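Local coordinates for protein type III pantothenate kinase (Campylobacter jejuni, PDB 2NRH) that probably catalyses the ATP-dependent phosphorylation of pantothenate, the first step of coenzyme A biosynthesis, working as a homodimer that needs a monovalent cation, at residues V88-G93 and K169-T174; I96-I101 and G108-P113; I78-T83 and L193-G198; C6-S11 and I38-V43. The protein carries 2 engineered substitutions. All coordinates share one frame; numbering follows the deposited sequence.

Contact 1 (V88-G93 and K169-T174)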
loop_
_atom_site.group_PDB
_atom_site.type_symbol
_atom_site.label_atom_id
_atom_site.label_comp_id
_atom_site.label_asym_id
_atom_site.label_seq_id
_atom_site.Cartn_x
_atom_site.Cartn_y
_atom_site.Cartn_z
ATOM N N VAL B 88 12.907 7.629 14.056
ATOM C CA VAL B 88 11.729 7.258 13.322
ATOM C C VAL B 88 11.386 5.886 13.824
ATOM O O VAL B 88 12.240 5.016 13.839
ATOM C CB VAL B 88 11.921 7.306 11.808
ATOM C CG1 VAL B 88 10.698 6.666 11.093
ATOM C CG2 VAL B 88 12.088 8.738 11.385
ATOM N N VAL B 89 10.136 5.752 14.302
ATOM C CA VAL B 89 9.564 4.491 14.785
ATOM C C VAL B 89 8.581 3.849 13.792
ATOM O O VAL B 89 7.636 4.457 13.376
ATOM C CB VAL B 89 8.948 4.634 16.161
ATOM C CG1 VAL B 89 8.552 3.247 16.697
ATOM C CG2 VAL B 89 9.935 5.281 17.115
ATOM N N VAL B 90 8.877 2.598 13.426
ATOM C CA VAL B 90 8.149 1.807 12.425
ATOM C C VAL B 90 7.700 0.540 13.112
ATOM O O VAL B 90 8.522 -0.207 13.602
ATOM C CB VAL B 90 9.025 1.503 11.168
ATOM C CG1 VAL B 90 8.172 0.843 10.008
ATOM C CG2 VAL B 90 9.638 2.803 10.610
ATOM N N ASP B 91 6.384 0.350 13.225
ATOM C CA ASP B 91 5.795 -0.886 13.729
ATOM C C ASP B 91 5.135 -1.557 12.524
ATOM O O ASP B 91 4.101 -1.093 11.973
ATOM C CB ASP B 91 4.763 -0.605 14.803
ATOM C CG ASP B 91 4.294 -1.859 15.525
ATOM O OD1 ASP B 91 4.789 -2.970 15.234
ATOM O OD2 ASP B 91 3.412 -1.734 16.436
ATOM N N ALA B 92 5.754 -2.654 12.122
ATOM C CA ALA B 92 5.370 -3.383 10.928
ATOM C C ALA B 92 4.667 -4.718 11.310
ATOM O O ALA B 92 5.308 -5.754 11.537
ATOM C CB ALA B 92 6.580 -3.575 10.022
ATOM N N GLY B 93 3.337 -4.634 11.415
ATOM C CA GLY B 93 2.465 -5.800 11.620
ATOM C C GLY B 93 1.349 -5.762 10.588
ATOM O O GLY B 93 1.606 -5.596 9.389
ATOM N N LYS B 169 18.441 10.955 11.143
ATOM C CA LYS B 169 17.602 10.379 12.207
ATOM C C LYS B 169 17.775 8.864 12.265
ATOM O O LYS B 169 17.746 8.218 11.237
ATOM C CB LYS B 169 16.130 10.680 11.924
ATOM C CG LYS B 169 15.529 11.834 12.660
ATOM C CD LYS B 169 14.456 12.475 11.805
ATOM C CE LYS B 169 13.659 13.434 12.661
ATOM N NZ LYS B 169 13.582 12.829 14.062
ATOM N N LYS B 170 17.901 8.304 13.459
ATOM C CA LYS B 170 18.009 6.854 13.647
ATOM C C LYS B 170 16.636 6.235 13.448
ATOM O O LYS B 170 15.624 6.915 13.694
ATOM C CB LYS B 170 18.512 6.494 15.069
ATOM C CG LYS B 170 19.621 7.428 15.707
ATOM C CD LYS B 170 21.065 6.846 15.599
ATOM C CE LYS B 170 22.145 7.717 16.330
ATOM N NZ LYS B 170 22.560 7.225 17.699
ATOM N N LEU B 171 16.611 4.971 12.997
ATOM C CA LEU B 171 15.393 4.180 12.833
ATOM C C LEU B 171 15.301 3.114 13.873
ATOM O O LEU B 171 16.287 2.438 14.159
ATOM C CB LEU B 171 15.376 3.465 11.513
ATOM C CG LEU B 171 14.880 4.229 10.316
ATOM C CD1 LEU B 171 15.457 3.594 9.067
ATOM C CD2 LEU B 171 13.405 4.150 10.330
ATOM N N TYR B 172 14.102 2.965 14.441
ATOM C CA TYR B 172 13.813 1.856 15.289
ATOM C C TYR B 172 12.667 1.099 14.604
ATOM O O TYR B 172 11.802 1.734 13.953
ATOM C CB TYR B 172 13.461 2.368 16.673
ATOM C CG TYR B 172 14.571 3.235 17.279
ATOM C CD1 TYR B 172 15.494 2.677 18.156
ATOM C CD2 TYR B 172 14.709 4.585 16.943
ATOM C CE1 TYR B 172 16.461 3.408 18.698
ATOM C CE2 TYR B 172 15.700 5.343 17.476
ATOM C CZ TYR B 172 16.586 4.743 18.351
ATOM O OH TYR B 172 17.598 5.453 18.938
ATOM N N PHE B 173 12.707 -0.236 14.706
ATOM C CA PHE B 173 11.783 -1.100 14.014
ATOM C C PHE B 173 11.276 -2.101 15.013
ATOM O O PHE B 173 12.014 -2.478 15.926
ATOM C CB PHE B 173 12.460 -1.882 12.867
ATOM C CG PHE B 173 12.452 -1.174 11.557
ATOM C CD1 PHE B 173 11.371 -1.293 10.691
ATOM C CD2 PHE B 173 13.532 -0.398 11.177
ATOM C CE1 PHE B 173 11.356 -0.608 9.447
ATOM C CE2 PHE B 173 13.528 0.264 9.967
ATOM C CZ PHE B 173 12.422 0.153 9.086
ATOM N N THR B 174 10.014 -2.509 14.839
ATOM C CA THR B 174 9.382 -3.507 15.729
ATOM C C THR B 174 8.275 -4.189 14.966
ATOM O O THR B 174 7.995 -3.826 13.815
ATOM C CB THR B 174 8.878 -2.900 17.132
ATOM O OG1 THR B 174 8.545 -3.954 18.046
ATOM C CG2 THR B 174 7.700 -1.935 16.992
#
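V90 and F173 lie side by side on one face of two parallel strands, and the valine spreads both methyls against the ring: CG2 sits over one face, while V90 CG1 comes to 3.5 Å from F173 CE1. Two residues earlier on the same face of the sheet, V88 and L171 point the same way, with V88 CG1 3.8 Å from L171 CD2. That leucine methyl also reaches V90 CG2, at 4.0 Å, so this one methyl touches both valines. On the other face, the ring of Y172 brings its edge toward the carbonyl O of V88. Strands 88-92 and 171-174 run 16° from parallel and are laced by five backbone bonds, from V88 N to K170 O (2.8 Å) through to A92 N to T174 O (3.0 Å, nearly straight at 175°). At the polar end the methyl CG2 of T174 lies 3.6 Å from D91 OD1. T174 OG1, anti to its own backbone N (chi1 -168°), instead bonds the carbonyl of D191. D91 is a predicted potassium ligand. In this ASKHA-type domain, I162 of helix 146-165 packs on V90, L171 and F173, L181 of helix 178-182 joins F173 and A92, and strands 95-102 and 188-190 flank the pair.

Contact 2 (I96-I101 and G108-P113)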
loop_
_atom_site.group_PDB
_atom_site.type_symbol
_atom_site.label_atom_id
_atom_site.label_comp_id
_atom_site.label_asym_id
_atom_site.label_seq_id
_atom_site.Cartn_x
_atom_site.Cartn_y
_atom_site.Cartn_z
ATOM N N ILE B 96 1.333 -0.932 8.978
ATOM C CA ILE B 96 2.667 -0.352 9.121
ATOM C C ILE B 96 2.449 1.128 9.529
ATOM O O ILE B 96 1.853 1.901 8.803
ATOM C CB ILE B 96 3.449 -0.502 7.790
ATOM C CG1 ILE B 96 3.785 -1.988 7.578
ATOM C CG2 ILE B 96 4.737 0.340 7.742
ATOM C CD1 ILE B 96 4.484 -2.291 6.221
ATOM N N THR B 97 2.838 1.473 10.746
ATOM C CA THR B 97 2.781 2.882 11.187
ATOM C C THR B 97 4.193 3.428 11.313
ATOM O O THR B 97 5.083 2.738 11.780
ATOM C CB THR B 97 2.031 3.019 12.496
ATOM O OG1 THR B 97 2.724 2.260 13.502
ATOM C CG2 THR B 97 0.619 2.477 12.299
ATOM N N ILE B 98 4.399 4.632 10.790
ATOM C CA ILE B 98 5.704 5.313 10.819
ATOM C C ILE B 98 5.543 6.604 11.608
ATOM O O ILE B 98 4.795 7.481 11.239
ATOM C CB ILE B 98 6.230 5.593 9.379
ATOM C CG1 ILE B 98 6.394 4.320 8.568
ATOM C CG2 ILE B 98 7.625 6.214 9.417
ATOM C CD1 ILE B 98 5.288 4.002 7.624
ATOM N N ASP B 99 6.209 6.713 12.731
ATOM C CA ASP B 99 6.100 7.923 13.578
ATOM C C ASP B 99 7.448 8.634 13.758
ATOM O O ASP B 99 8.514 8.012 13.894
ATOM C CB ASP B 99 5.497 7.565 14.931
ATOM C CG ASP B 99 3.989 7.245 14.844
ATOM O OD1 ASP B 99 3.207 8.208 14.607
ATOM O OD2 ASP B 99 3.611 6.038 15.017
ATOM N N ILE B 100 7.396 9.951 13.795
ATOM C CA ILE B 100 8.624 10.735 13.840
ATOM C C ILE B 100 8.808 11.477 15.149
ATOM O O ILE B 100 7.981 12.307 15.514
ATOM C CB ILE B 100 8.747 11.682 12.608
ATOM C CG1 ILE B 100 8.738 10.853 11.284
ATOM C CG2 ILE B 100 10.060 12.496 12.697
ATOM C CD1 ILE B 100 7.397 10.299 10.858
ATOM N N ILE B 101 9.894 11.140 15.860
ATOM C CA ILE B 101 10.237 11.765 17.131
ATOM C C ILE B 101 11.497 12.659 17.010
ATOM O O ILE B 101 12.525 12.320 16.370
ATOM C CB ILE B 101 10.419 10.710 18.258
ATOM C CG1 ILE B 101 9.296 9.626 18.208
ATOM C CG2 ILE B 101 10.520 11.372 19.660
ATOM C CD1 ILE B 101 7.859 10.107 18.531
ATOM N N GLY B 108 4.426 13.827 14.063
ATOM C CA GLY B 108 3.497 13.389 13.030
ATOM C C GLY B 108 3.842 11.968 12.692
ATOM O O GLY B 108 4.799 11.426 13.225
ATOM N N GLY B 109 3.031 11.348 11.863
ATOM C CA GLY B 109 3.251 9.940 11.519
ATOM C C GLY B 109 2.290 9.525 10.420
ATOM O O GLY B 109 1.347 10.283 10.067
ATOM N N PHE B 110 2.504 8.337 9.869
ATOM C CA PHE B 110 1.593 7.856 8.824
ATOM C C PHE B 110 1.495 6.355 8.748
ATOM O O PHE B 110 2.272 5.638 9.382
ATOM C CB PHE B 110 1.927 8.430 7.454
ATOM C CG PHE B 110 3.329 8.162 7.014
ATOM C CD1 PHE B 110 3.589 7.126 6.093
ATOM C CD2 PHE B 110 4.395 8.951 7.500
ATOM C CE1 PHE B 110 4.905 6.855 5.676
ATOM C CE2 PHE B 110 5.720 8.715 7.066
ATOM C CZ PHE B 110 5.998 7.659 6.157
ATOM N N ILE B 111 0.543 5.913 7.928
ATOM C CA ILE B 111 0.081 4.525 7.942
ATOM C C ILE B 111 0.059 3.928 6.541
ATOM O O ILE B 111 -0.312 4.569 5.482
ATOM C CB ILE B 111 -1.357 4.370 8.628
ATOM C CG1 ILE B 111 -1.407 5.083 9.971
ATOM C CG2 ILE B 111 -1.808 2.892 8.736
ATOM C CD1 ILE B 111 -2.803 5.319 10.425
ATOM N N LEU B 112 0.447 2.682 6.531
ATOM C CA LEU B 112 0.474 1.923 5.280
ATOM C C LEU B 112 -0.250 0.604 5.497
ATOM O O LEU B 112 -0.280 0.101 6.625
ATOM C CB LEU B 112 1.957 1.674 4.984
ATOM C CG LEU B 112 2.813 2.442 3.964
ATOM C CD1 LEU B 112 2.371 3.786 3.755
ATOM C CD2 LEU B 112 4.300 2.411 4.294
ATOM N N PRO B 113 -0.735 -0.042 4.434
ATOM C CA PRO B 113 -1.157 -1.425 4.786
ATOM C C PRO B 113 0.018 -2.299 5.249
ATOM O O PRO B 113 1.183 -2.073 4.829
ATOM C CB PRO B 113 -1.747 -1.989 3.455
ATOM C CG PRO B 113 -2.001 -0.791 2.581
ATOM C CD PRO B 113 -0.848 0.187 2.987
#
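The beta hairpin of strands 95-102 and 105-113 is built here around I98 and F110, a hydrogen-bonded antiparallel pair. I98 CB stands over the face of the F110 ring, 4.0 Å from its centroid and 16° off the normal, a CH-pi contact. The ring is brought across by a chi1 of 56°, which sets F110 CG between its backbone N and carbonyl carbon. Farther along the isoleucine, I98 CD1 comes 3.5 Å from F110 CE1 and 3.8 Å from L112 CD2. I96 and L112 continue this apolar face, their CB atoms 3.9 Å apart. The hairpin forms one edge of a mixed sheet within the chain, with strand 87-92 beside 95-102 and L161 of helix 146-165 packed on F110 and L112. Across the dimer interface, Y152 of the second subunit meets the F110 ring with the planes about 50° apart. On the other face T97 CG2 lies alongside I111 CG1, 4.0 Å away. D99 OD1 packs against the bare CA of G109, 3.5 Å away. This carboxylate oxygen accepts from H106 NE2 and forms a salt bridge with R77, a predicted substrate-binding residue.

Contact 3 (I78-T83 and L193-G198)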
loop_
_atom_site.group_PDB
_atom_site.type_symbol
_atom_site.label_atom_id
_atom_site.label_comp_id
_atom_site.label_asym_id
_atom_site.label_seq_id
_atom_site.Cartn_x
_atom_site.Cartn_y
_atom_site.Cartn_z
ATOM N N ILE B 78 2.018 5.259 20.739
ATOM C CA ILE B 78 2.581 6.018 21.828
ATOM C C ILE B 78 3.634 5.181 22.599
ATOM O O ILE B 78 4.774 5.611 22.752
ATOM C CB ILE B 78 1.477 6.598 22.780
ATOM C CG1 ILE B 78 0.751 7.740 22.090
ATOM C CG2 ILE B 78 2.104 7.091 24.106
ATOM C CD1 ILE B 78 -0.540 8.202 22.725
ATOM N N ALA B 79 3.236 3.985 23.052
ATOM C CA ALA B 79 4.095 3.122 23.817
ATOM C C ALA B 79 5.370 2.724 23.071
ATOM O O ALA B 79 6.412 2.501 23.702
ATOM C CB ALA B 79 3.312 1.857 24.260
ATOM N N ALA B 80 5.303 2.585 21.750
ATOM C CA ALA B 80 6.518 2.237 20.964
ATOM C C ALA B 80 7.433 3.423 20.747
ATOM O O ALA B 80 8.644 3.227 20.547
ATOM C CB ALA B 80 6.178 1.629 19.622
ATOM N N CYS B 81 6.860 4.625 20.716
ATOM C CA CYS B 81 7.661 5.854 20.623
ATOM C C CYS B 81 8.262 6.279 21.960
ATOM O O CYS B 81 9.140 7.131 22.017
ATOM C CB CYS B 81 6.838 7.018 20.065
ATOM S SG CYS B 81 6.474 6.793 18.331
ATOM N N TYR B 82 7.737 5.723 23.027
ATOM C CA TYR B 82 7.916 6.306 24.324
ATOM C C TYR B 82 9.376 6.280 24.831
ATOM O O TYR B 82 9.770 7.202 25.553
ATOM C CB TYR B 82 7.038 5.585 25.337
ATOM C CG TYR B 82 6.719 6.417 26.554
ATOM C CD1 TYR B 82 6.187 7.700 26.417
ATOM C CD2 TYR B 82 6.941 5.934 27.837
ATOM C CE1 TYR B 82 5.881 8.466 27.497
ATOM C CE2 TYR B 82 6.616 6.717 28.946
ATOM C CZ TYR B 82 6.081 7.971 28.747
ATOM O OH TYR B 82 5.717 8.753 29.805
ATOM N N THR B 83 10.154 5.222 24.536
ATOM C CA THR B 83 11.544 5.166 25.066
ATOM C C THR B 83 12.533 5.862 24.099
ATOM O O THR B 83 13.746 5.809 24.277
ATOM C CB THR B 83 12.010 3.755 25.325
ATOM O OG1 THR B 83 11.894 3.006 24.115
ATOM C CG2 THR B 83 11.190 3.122 26.372
ATOM N N LEU B 193 10.602 -5.851 21.175
ATOM C CA LEU B 193 9.941 -5.451 22.391
ATOM C C LEU B 193 9.814 -3.950 22.589
ATOM O O LEU B 193 9.696 -3.509 23.715
ATOM C CB LEU B 193 10.653 -6.043 23.610
ATOM C CG LEU B 193 11.033 -7.529 23.693
ATOM C CD1 LEU B 193 12.073 -7.721 24.795
ATOM C CD2 LEU B 193 9.861 -8.440 23.958
ATOM N N LEU B 194 9.791 -3.157 21.525
ATOM C CA LEU B 194 9.698 -1.708 21.703
ATOM C C LEU B 194 8.570 -1.219 22.630
ATOM O O LEU B 194 8.762 -0.308 23.461
ATOM C CB LEU B 194 9.555 -0.985 20.365
ATOM C CG LEU B 194 10.779 -0.282 19.859
ATOM C CD1 LEU B 194 10.332 0.801 18.925
ATOM C CD2 LEU B 194 11.666 0.316 21.052
ATOM N N ILE B 195 7.400 -1.812 22.446
ATOM C CA ILE B 195 6.183 -1.389 23.091
ATOM C C ILE B 195 6.297 -1.743 24.563
ATOM O O ILE B 195 6.007 -0.918 25.410
ATOM C CB ILE B 195 4.930 -2.046 22.394
ATOM C CG1 ILE B 195 4.623 -1.315 21.098
ATOM C CG2 ILE B 195 3.714 -1.939 23.235
ATOM C CD1 ILE B 195 3.377 -1.804 20.388
ATOM N N PHE B 196 6.703 -2.979 24.854
ATOM C CA PHE B 196 6.852 -3.442 26.236
ATOM C C PHE B 196 7.915 -2.653 26.991
ATOM O O PHE B 196 7.870 -2.600 28.222
ATOM C CB PHE B 196 7.217 -4.929 26.284
ATOM C CG PHE B 196 6.085 -5.841 26.030
ATOM C CD1 PHE B 196 4.926 -5.778 26.802
ATOM C CD2 PHE B 196 6.173 -6.796 25.017
ATOM C CE1 PHE B 196 3.854 -6.634 26.557
ATOM C CE2 PHE B 196 5.109 -7.671 24.758
ATOM C CZ PHE B 196 3.940 -7.587 25.539
ATOM N N ARG B 197 8.887 -2.092 26.271
ATOM C CA ARG B 197 9.847 -1.145 26.854
ATOM C C ARG B 197 9.195 0.210 27.256
ATOM O O ARG B 197 9.473 0.744 28.329
ATOM C CB ARG B 197 11.027 -0.890 25.899
ATOM C CG ARG B 197 11.933 -2.091 25.656
ATOM C CD ARG B 197 13.313 -1.701 24.990
ATOM N NE ARG B 197 14.411 -2.520 25.544
ATOM C CZ ARG B 197 15.700 -2.153 25.612
ATOM N NH1 ARG B 197 16.128 -0.972 25.141
ATOM N NH2 ARG B 197 16.580 -2.992 26.147
ATOM N N GLY B 198 8.341 0.765 26.398
ATOM C CA GLY B 198 7.486 1.892 26.784
ATOM C C GLY B 198 6.659 1.599 28.019
ATOM O O GLY B 198 6.644 2.397 28.982
HETATM O O HOH W 1 9.529 2.321 23.347
#
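I195 packs against helix 75-81 at the start of helix 194-204, between the two sheets of this ASKHA-type fold, consistent with the interdomain helices of that superfamily. From its CB the isoleucine divides: CG1 meets A80 CB at 3.6 Å, while CG2, anti to the backbone N (chi1 -78° for CG1), lies 4.0 Å from A79 CB. CG1 carries on to CD1, which packs on D91 of the predicted potassium site, while CG2 also packs on D7 of the predicted ATP site. The two alanines bring the helices close, with the CA atoms of A80 and I195 4.2 Å apart. G198 also comes close to helix 75-81: its CA gives a CA-H...O contact to A79 O at 3.3 Å, the bare CA facing that carbonyl. Y82 flanks the glycine, its CB and CD2 close to G198 CA and O, and its ring forms a cation-pi contact with K201 and an edge-to-face one with F64. L194 lays CD1 against the carbonyl O of A80. T83 turns its methyl CG2 toward R197 O, 3.5 Å away, and its hydroxyl to a water between the helices. This single water links the segments, donating toward A79 O and L194 O, though it cannot serve every acceptor around it at once. The same water lies 2.6 Å from T83 OG1, which chi1 57° places between the backbone N and carbonyl carbon of the threonine.

Contact 4 (C6-S11 and I38-V43). With SO4 (sulfate ion), chain D.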
loop_
_atom_site.group_PDB
_atom_site.type_symbol
_atom_site.label_atom_id
_atom_site.label_comp_id
_atom_site.label_asym_id
_atom_site.label_seq_id
_atom_site.Cartn_x
_atom_site.Cartn_y
_atom_site.Cartn_z
ATOM N N CYS B 6 0.722 -6.790 29.247
ATOM C CA CYS B 6 -0.181 -7.136 28.162
ATOM C C CYS B 6 -0.379 -5.970 27.174
ATOM O O CYS B 6 -0.755 -4.840 27.552
ATOM C CB CYS B 6 -1.534 -7.658 28.690
ATOM S SG CYS B 6 -2.440 -8.545 27.407
ATOM N N ASP B 7 -0.103 -6.248 25.901
ATOM C CA ASP B 7 -0.314 -5.297 24.802
ATOM C C ASP B 7 -1.433 -5.829 23.875
ATOM O O ASP B 7 -1.217 -6.753 23.070
ATOM C CB ASP B 7 1.034 -5.044 24.102
ATOM C CG ASP B 7 0.895 -4.640 22.655
ATOM O OD1 ASP B 7 0.001 -3.858 22.350
ATOM O OD2 ASP B 7 1.694 -5.089 21.794
ATOM N N ILE B 8 -2.641 -5.281 24.028
ATOM C CA ILE B 8 -3.835 -5.843 23.401
ATOM C C ILE B 8 -4.254 -5.134 22.090
ATOM O O ILE B 8 -4.514 -3.948 22.079
ATOM C CB ILE B 8 -5.033 -5.857 24.408
ATOM C CG1 ILE B 8 -4.652 -6.595 25.682
ATOM C CG2 ILE B 8 -6.347 -6.458 23.739
ATOM C CD1 ILE B 8 -5.433 -6.156 26.960
ATOM N N GLY B 9 -4.307 -5.884 20.996
ATOM C CA GLY B 9 -4.673 -5.378 19.698
ATOM C C GLY B 9 -6.062 -5.841 19.232
ATOM O O GLY B 9 -6.839 -6.451 19.982
ATOM N N ASN B 10 -6.355 -5.537 17.981
ATOM C CA ASN B 10 -7.528 -6.028 17.293
ATOM C C ASN B 10 -7.522 -7.508 16.903
ATOM O O ASN B 10 -8.589 -8.074 16.659
ATOM C CB ASN B 10 -7.819 -5.144 16.091
ATOM C CG ASN B 10 -8.353 -3.770 16.514
ATOM O OD1 ASN B 10 -9.340 -3.657 17.295
ATOM N ND2 ASN B 10 -7.715 -2.718 16.020
ATOM N N SER B 11 -6.345 -8.140 16.894
ATOM C CA SER B 11 -6.261 -9.559 16.561
ATOM C C SER B 11 -5.510 -10.474 17.564
ATOM O O SER B 11 -5.750 -11.688 17.616
ATOM C CB SER B 11 -5.628 -9.695 15.166
ATOM O OG SER B 11 -6.487 -9.197 14.159
ATOM N N ILE B 38 -2.115 -7.829 36.032
ATOM C CA ILE B 38 -1.694 -7.636 34.669
ATOM C C ILE B 38 -1.807 -6.156 34.281
ATOM O O ILE B 38 -2.900 -5.598 34.263
ATOM C CB ILE B 38 -2.508 -8.515 33.678
ATOM C CG1 ILE B 38 -2.335 -10.009 34.016
ATOM C CG2 ILE B 38 -2.064 -8.207 32.253
ATOM C CD1 ILE B 38 -3.277 -11.025 33.247
ATOM N N PHE B 39 -0.671 -5.549 33.955
ATOM C CA PHE B 39 -0.617 -4.204 33.362
ATOM C C PHE B 39 -0.880 -4.230 31.874
ATOM O O PHE B 39 -0.391 -5.100 31.176
ATOM C CB PHE B 39 0.730 -3.584 33.680
ATOM C CG PHE B 39 0.982 -3.510 35.165
ATOM C CD1 PHE B 39 0.420 -2.457 35.932
ATOM C CD2 PHE B 39 1.689 -4.520 35.821
ATOM C CE1 PHE B 39 0.609 -2.373 37.333
ATOM C CE2 PHE B 39 1.884 -4.441 37.229
ATOM C CZ PHE B 39 1.339 -3.350 37.974
ATOM N N TYR B 40 -1.696 -3.321 31.367
ATOM C CA TYR B 40 -2.038 -3.431 29.978
ATOM C C TYR B 40 -2.141 -2.094 29.267
ATOM O O TYR B 40 -2.316 -1.061 29.908
ATOM C CB TYR B 40 -3.316 -4.259 29.821
ATOM C CG TYR B 40 -4.590 -3.536 30.141
ATOM C CD1 TYR B 40 -5.312 -2.906 29.133
ATOM C CD2 TYR B 40 -5.097 -3.480 31.461
ATOM C CE1 TYR B 40 -6.518 -2.229 29.403
ATOM C CE2 TYR B 40 -6.302 -2.808 31.744
ATOM C CZ TYR B 40 -7.010 -2.190 30.712
ATOM O OH TYR B 40 -8.188 -1.518 30.958
ATOM N N ILE B 41 -2.018 -2.141 27.940
ATOM C CA ILE B 41 -2.601 -1.148 27.005
ATOM C C ILE B 41 -3.512 -1.887 25.974
ATOM O O ILE B 41 -3.343 -3.077 25.668
ATOM C CB ILE B 41 -1.529 -0.360 26.294
ATOM C CG1 ILE B 41 -0.720 -1.262 25.347
ATOM C CG2 ILE B 41 -0.617 0.368 27.312
ATOM C CD1 ILE B 41 0.347 -0.528 24.599
ATOM N N ASN B 42 -4.484 -1.175 25.431
ATOM C CA ASN B 42 -5.490 -1.800 24.570
ATOM C C ASN B 42 -5.966 -0.823 23.494
ATOM O O ASN B 42 -6.260 0.316 23.805
ATOM C CB ASN B 42 -6.668 -2.304 25.439
ATOM C CG ASN B 42 -7.861 -2.684 24.607
ATOM O OD1 ASN B 42 -7.756 -3.526 23.708
ATOM N ND2 ASN B 42 -9.010 -2.073 24.896
ATOM N N VAL B 43 -5.996 -1.279 22.236
ATOM C CA VAL B 43 -6.585 -0.511 21.122
ATOM C C VAL B 43 -7.879 -1.167 20.654
ATOM O O VAL B 43 -8.559 -0.670 19.809
ATOM C CB VAL B 43 -5.608 -0.331 19.870
ATOM C CG1 VAL B 43 -4.366 0.437 20.266
ATOM C CG2 VAL B 43 -5.286 -1.683 19.182
HETATM S S SO4 D . -3.112 -6.627 15.784
HETATM O O1 SO4 D . -1.827 -6.375 15.132
HETATM O O2 SO4 D . -3.903 -7.425 14.843
HETATM O O3 SO4 D . -2.886 -7.387 17.006
HETATM O O4 SO4 D . -3.804 -5.353 16.076
#
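Strands 6-8 and 38-42 run parallel, 16° apart, with four backbone bonds from C6 N to F39 O (2.8 Å) through to V43 N to I8 O (3.1 Å). On one face C6 CB meets I38 CG2 at 3.6 Å and, slightly farther off, Y40 CB. I8 follows on that face and spreads its branches: CD1 runs obliquely to Y40 CD1, 3.9 Å away, whereas CG2 touches N42 OD1 at 3.3 Å. The amide of N42, swung anti to its backbone N (chi1 168°), thus lies against an apolar methyl, but its OD1 is satisfied by the backbone N of N44. The other face carries D7, whose OD1 lies 4.0 Å from I41 CG1 and an equal distance from its CD1. Past the strand end V43 CG2 packs on G9 CA at 3.8 Å. D7 to S11, with the loop that starts at G9, belong to the predicted ATP-binding segment, consistent with the phosphate-binding loop of ASKHA kinases, and a sulfate ion, probably from the crystallisation liquor, sits at this loop. N10 N makes a weak bond of 3.2 Å to sulfate O4, and S94 OG also binds this ion. Strand 12-16 packs on C6 and I8 through A13, L51 of helix 48-53 lies on I8, Y40 and N42, and helix 75-81 meets I41 and V43 through I75.

All four contacts are largely buried, but they differ in what they join. Contacts 1 and 2 belong to one mixed sheet, in which strands 87-92 and 95-102 are neighbours, bonded from V89 O to D99 N. Contact 4 lies in the other sheet, about 20 Å from both between centres, with the same 3-2-1-4-5 strand order. Contact 3 bridges the two: its helices touch V89 on one side and I41 and D7 on the other. The sheet contacts depend on backbone bonds, contact 3 on small residues and a water. Contact 2 alone reaches the second subunit, and contact 4 alone includes the sulfate.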